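PDB 3LKB: probable branched-chain amino acid ABC transporter, amino acid binding protein from Thermus thermophilus, which probably binds branched-chain amino acids for an ABC transporter, and is seen here with valine held in its ligand pocket. Local coordinates for residues L148-H151 / G156-P159; E128-L133 / E161-A166. The protein carries 2 engineered substitutions. All blocks are in the same frame, centred on the assembly; numbering follows the deposited sequence.

Contact 1 of 2, residues L148-H151 / G156-P159; sequences LVVH and GRAP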
loop_
_atom_site.group_PDB
_atom_site.type_symbol
_atom_site.label_atom_id
_atom_site.label_comp_id
_atom_site.label_asym_id
_atom_site.label_seq_id
_atom_site.Cartn_x
_atom_site.Cartn_y
_atom_site.Cartn_z
ATOM N N LEU A 148 4.784 -17.598 21.267
ATOM C CA LEU A 148 5.088 -16.393 20.565
ATOM C C LEU A 148 4.852 -16.647 19.089
ATOM O O LEU A 148 5.251 -17.694 18.567
ATOM C CB LEU A 148 6.538 -15.967 20.811
ATOM C CG LEU A 148 7.041 -15.757 22.262
ATOM C CD1 LEU A 148 8.486 -15.182 22.256
ATOM C CD2 LEU A 148 6.125 -14.886 23.124
ATOM N N VAL A 149 4.197 -15.686 18.425
ATOM C CA VAL A 149 4.057 -15.664 16.973
ATOM C C VAL A 149 4.575 -14.338 16.391
ATOM O O VAL A 149 4.113 -13.278 16.749
ATOM C CB VAL A 149 2.571 -15.901 16.536
ATOM C CG1 VAL A 149 2.379 -15.612 15.052
ATOM C CG2 VAL A 149 2.172 -17.310 16.815
ATOM N N VAL A 150 5.430 -14.431 15.393
ATOM C CA VAL A 150 6.393 -13.430 15.089
ATOM C C VAL A 150 6.579 -13.320 13.582
ATOM O O VAL A 150 6.482 -14.315 12.839
ATOM C CB VAL A 150 7.652 -13.863 15.787
ATOM C CG1 VAL A 150 8.834 -13.976 14.888
ATOM C CG2 VAL A 150 7.869 -13.075 17.012
ATOM N N HIS A 151 6.778 -12.095 13.119
ATOM C CA HIS A 151 6.965 -11.845 11.716
ATOM C C HIS A 151 8.306 -12.458 11.317
ATOM O O HIS A 151 9.278 -12.459 12.127
ATOM C CB HIS A 151 6.980 -10.335 11.508
ATOM C CG HIS A 151 7.016 -9.918 10.077
ATOM N ND1 HIS A 151 8.199 -9.681 9.403
ATOM C CD2 HIS A 151 6.015 -9.723 9.177
ATOM C CE1 HIS A 151 7.917 -9.342 8.155
ATOM N NE2 HIS A 151 6.603 -9.358 7.994
ATOM N N GLY A 156 10.298 -9.322 13.502
ATOM C CA GLY A 156 9.646 -10.304 14.310
ATOM C C GLY A 156 10.481 -10.930 15.375
ATOM O O GLY A 156 10.052 -11.141 16.428
ATOM N N ARG A 157 11.710 -11.222 15.046
ATOM C CA ARG A 157 12.604 -11.844 15.986
ATOM C C ARG A 157 13.162 -10.930 17.066
ATOM O O ARG A 157 13.590 -11.394 18.031
ATOM C CB ARG A 157 13.688 -12.620 15.252
ATOM C CG ARG A 157 13.081 -13.665 14.418
ATOM C CD ARG A 157 13.973 -14.511 13.630
ATOM N NE ARG A 157 14.590 -13.853 12.525
ATOM C CZ ARG A 157 14.281 -13.966 11.250
ATOM N NH1 ARG A 157 13.289 -14.675 10.846
ATOM N NH2 ARG A 157 14.992 -13.312 10.388
ATOM N N ALA A 158 13.128 -9.636 16.887
ATOM C CA ALA A 158 13.672 -8.680 17.831
ATOM C C ALA A 158 13.491 -8.920 19.333
ATOM O O ALA A 158 14.421 -8.877 20.060
ATOM C CB ALA A 158 13.208 -7.310 17.483
ATOM N N PRO A 159 12.267 -9.127 19.767
ATOM C CA PRO A 159 12.081 -9.239 21.210
ATOM C C PRO A 159 12.127 -10.691 21.741
ATOM O O PRO A 159 11.972 -10.922 22.936
ATOM C CB PRO A 159 10.688 -8.622 21.425
ATOM C CG PRO A 159 9.922 -9.035 20.235
ATOM C CD PRO A 159 10.963 -9.059 19.069
#
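The carbonyl oxygen of H151 meets the CA of G156 at 3.1 Å. This is a CA-H...O contact, and the angle at the hydrogen is 157°, so it is fairly straight. The same oxygen has the backbone N of R157 at 4.0 Å, too far for a hydrogen bond. No conventional hydrogen bond joins the two segments. G156 has no side chain, and the two backbones come close here: the CA atoms of H151 and G156 are 4.0 Å apart.

V150 packs beside this point. Both methyls lie against the carbonyl group of G156, CG2 at its oxygen and CG1 alongside the C-O bond. CG2 is the nearer branch, at 3.0 Å from G156 O, and CG1 lies at 3.4 Å from the same atom. The V150 chi1 of 125° falls between the staggered positions, which may reflect strain or the fit of this side chain, so that close approach needs caution. CG1 also approaches the aliphatic part of R157, with R157 CG 4.3 Å from V150 CG1. The R157 chain then runs on to a salt bridge between its NH1 and E179.

The imidazole of H151 leaves the contact. Its CG is anti to the backbone N (chi1 -174°), and only CB stays near G156, 3.9 Å from its CA. ND1 is hydrogen-bonded to S153 OG, which fixes the ring from within the intervening turn. The ring also meets that of F155, a residue of the valine pocket. The H151 side chain itself is about 7 Å from the bound valine.

The contact thus joins the C-terminal end of parallel strand 145-150 to the short helix 154-157. Such a strand-to-helix turn at the ligand cleft is characteristic of the α/β lobes of type I periplasmic binding proteins.

Contact 2 of 2, residues E128-L133 / E161-A166; sequences EQVVAL and EDARKA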
loop_
_atom_site.group_PDB
_atom_site.type_symbol
_atom_site.label_atom_id
_atom_site.label_comp_id
_atom_site.label_asym_id
_atom_site.label_seq_id
_atom_site.Cartn_x
_atom_site.Cartn_y
_atom_site.Cartn_z
ATOM N N GLU A 128 10.731 -4.260 25.701
ATOM C CA GLU A 128 10.009 -3.777 26.883
ATOM C C GLU A 128 8.515 -4.094 26.763
ATOM O O GLU A 128 7.897 -4.555 27.717
ATOM C CB GLU A 128 10.225 -2.263 27.090
ATOM C CG GLU A 128 9.683 -1.733 28.406
ATOM C CD GLU A 128 10.400 -0.504 28.953
ATOM O OE1 GLU A 128 11.176 0.202 28.234
ATOM O OE2 GLU A 128 10.195 -0.241 30.144
ATOM N N GLN A 129 7.953 -3.806 25.595
ATOM C CA GLN A 129 6.558 -4.086 25.245
ATOM C C GLN A 129 6.241 -5.541 25.508
ATOM O O GLN A 129 5.306 -5.846 26.230
ATOM C CB GLN A 129 6.293 -3.710 23.737
ATOM C CG GLN A 129 6.325 -2.202 23.519
ATOM C CD GLN A 129 6.414 -1.799 22.073
ATOM O OE1 GLN A 129 6.100 -2.558 21.154
ATOM N NE2 GLN A 129 6.878 -0.606 21.863
ATOM N N VAL A 130 7.007 -6.442 24.936
ATOM C CA VAL A 130 6.774 -7.841 25.081
ATOM C C VAL A 130 6.923 -8.340 26.531
ATOM O O VAL A 130 6.089 -9.044 26.990
ATOM C CB VAL A 130 7.585 -8.711 24.077
ATOM C CG1 VAL A 130 7.643 -10.068 24.493
ATOM C CG2 VAL A 130 7.050 -8.650 22.773
ATOM N N VAL A 131 7.964 -7.913 27.223
ATOM C CA VAL A 131 8.142 -8.153 28.629
ATOM C C VAL A 131 7.013 -7.536 29.481
ATOM O O VAL A 131 6.592 -8.106 30.422
ATOM C CB VAL A 131 9.552 -7.688 29.117
ATOM C CG1 VAL A 131 9.715 -7.803 30.536
ATOM C CG2 VAL A 131 10.606 -8.363 28.415
ATOM N N ALA A 132 6.529 -6.376 29.108
ATOM C CA ALA A 132 5.434 -5.796 29.824
ATOM C C ALA A 132 4.186 -6.662 29.719
ATOM O O ALA A 132 3.537 -6.892 30.691
ATOM C CB ALA A 132 5.176 -4.368 29.406
ATOM N N LEU A 133 3.888 -7.107 28.529
ATOM C CA LEU A 133 2.833 -8.090 28.298
ATOM C C LEU A 133 3.004 -9.425 29.091
ATOM O O LEU A 133 2.025 -9.981 29.615
ATOM C CB LEU A 133 2.759 -8.426 26.791
ATOM C CG LEU A 133 2.260 -7.287 25.906
ATOM C CD1 LEU A 133 2.523 -7.601 24.488
ATOM C CD2 LEU A 133 0.762 -6.931 26.167
ATOM N N GLU A 161 14.537 -13.054 22.378
ATOM C CA GLU A 161 15.451 -13.330 23.488
ATOM C C GLU A 161 15.097 -12.665 24.837
ATOM O O GLU A 161 15.185 -13.314 25.887
ATOM C CB GLU A 161 16.891 -13.046 23.084
ATOM C CG GLU A 161 17.458 -14.183 22.165
ATOM C CD GLU A 161 17.092 -15.649 22.634
ATOM O OE1 GLU A 161 17.507 -16.047 23.775
ATOM O OE2 GLU A 161 16.404 -16.374 21.841
ATOM N N ASP A 162 14.672 -11.404 24.822
ATOM C CA ASP A 162 14.250 -10.760 26.062
ATOM C C ASP A 162 13.012 -11.419 26.619
ATOM O O ASP A 162 12.848 -11.515 27.830
ATOM C CB ASP A 162 14.112 -9.234 25.892
ATOM C CG ASP A 162 15.463 -8.568 25.630
ATOM O OD1 ASP A 162 16.465 -9.016 26.218
ATOM O OD2 ASP A 162 15.565 -7.626 24.823
ATOM N N ALA A 163 12.174 -11.957 25.746
ATOM C CA ALA A 163 10.981 -12.661 26.209
ATOM C C ALA A 163 11.320 -13.994 26.882
ATOM O O ALA A 163 10.734 -14.350 27.891
ATOM C CB ALA A 163 10.024 -12.875 25.072
ATOM N N ARG A 164 12.262 -14.736 26.315
ATOM C CA ARG A 164 12.611 -16.015 26.882
ATOM C C ARG A 164 13.163 -15.767 28.275
ATOM O O ARG A 164 12.729 -16.398 29.271
ATOM C CB ARG A 164 13.618 -16.781 26.016
ATOM C CG ARG A 164 13.060 -17.268 24.674
ATOM C CD ARG A 164 14.020 -18.309 24.061
ATOM N NE ARG A 164 13.748 -18.721 22.673
ATOM C CZ ARG A 164 12.940 -19.735 22.337
ATOM N NH1 ARG A 164 12.299 -20.405 23.292
ATOM N NH2 ARG A 164 12.753 -20.071 21.050
ATOM N N LYS A 165 14.098 -14.839 28.384
ATOM C CA LYS A 165 14.638 -14.678 29.697
ATOM C C LYS A 165 13.647 -14.081 30.690
ATOM O O LYS A 165 13.690 -14.461 31.845
ATOM C CB LYS A 165 16.051 -14.077 29.729
ATOM C CG LYS A 165 16.220 -12.696 29.327
ATOM C CD LYS A 165 16.904 -12.624 27.944
ATOM C CE LYS A 165 18.274 -13.266 27.909
ATOM N NZ LYS A 165 19.316 -12.245 27.543
ATOM N N ALA A 166 12.740 -13.197 30.246
ATOM C CA ALA A 166 11.669 -12.702 31.109
ATOM C C ALA A 166 10.714 -13.816 31.512
ATOM O O ALA A 166 10.298 -13.865 32.653
ATOM C CB ALA A 166 10.901 -11.529 30.448
#
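V131 points both methyl groups at the CB of A166, with CG2 at 3.8 Å and CG1 at 3.9 Å. CG2 also rests 3.9 Å from the backbone O of D162. V130, just before V131, meets A163, one turn before A166: CG1 to CB 3.7 Å. CG1 of V130 is anti to its backbone N (chi1 163°), and this is the branch that reaches the neighbouring helix.

These small side chains form the tight part of the contact. They let the axes of 128-133 and 161-166 approach to 8.9 Å, crossing at -28° with the same N-to-C sense. All five touching residues are buried. D162 adds a polar element at the N-terminal end, where its OD2 is hydrogen-bonded to S127 OG. L377 of helix 376-383 also packs on V131.

The far side of 161-166 is loose by comparison. E161 and R164 are exposed there and do not touch 128-133; R164 lies on I174 and V177 of strand 173-179. They are linked by a long salt bridge, R164 NE to E161 OE2 at 3.6 Å.

Apolar packing between near-parallel helices beside a largely parallel sheet is characteristic of the α/β lobes in this binding-protein family.

Helix 126-140 comes first and leads into strand 145-150. The chain then turns through helix 154-157, enters helix 160-170 and continues to strand 173-179. Contact 1 closes the short turn of residues 152-155. Contact 2 closes a longer loop of 27 residues, and all of contact 1 lies within it. The two therefore nest and do not cross. They also touch directly: P159 CG packs on V130 CG2 at 3.9 Å, and L148 CD1 on A163 CB at 4.0 Å. Contact 1 ties the end of strand 145-150 to helix 154-157, and contact 2 ties helix 126-140 to helix 160-170. Strand 145-150, helix 160-170 and strand 173-179 form a beta-alpha-beta crossover.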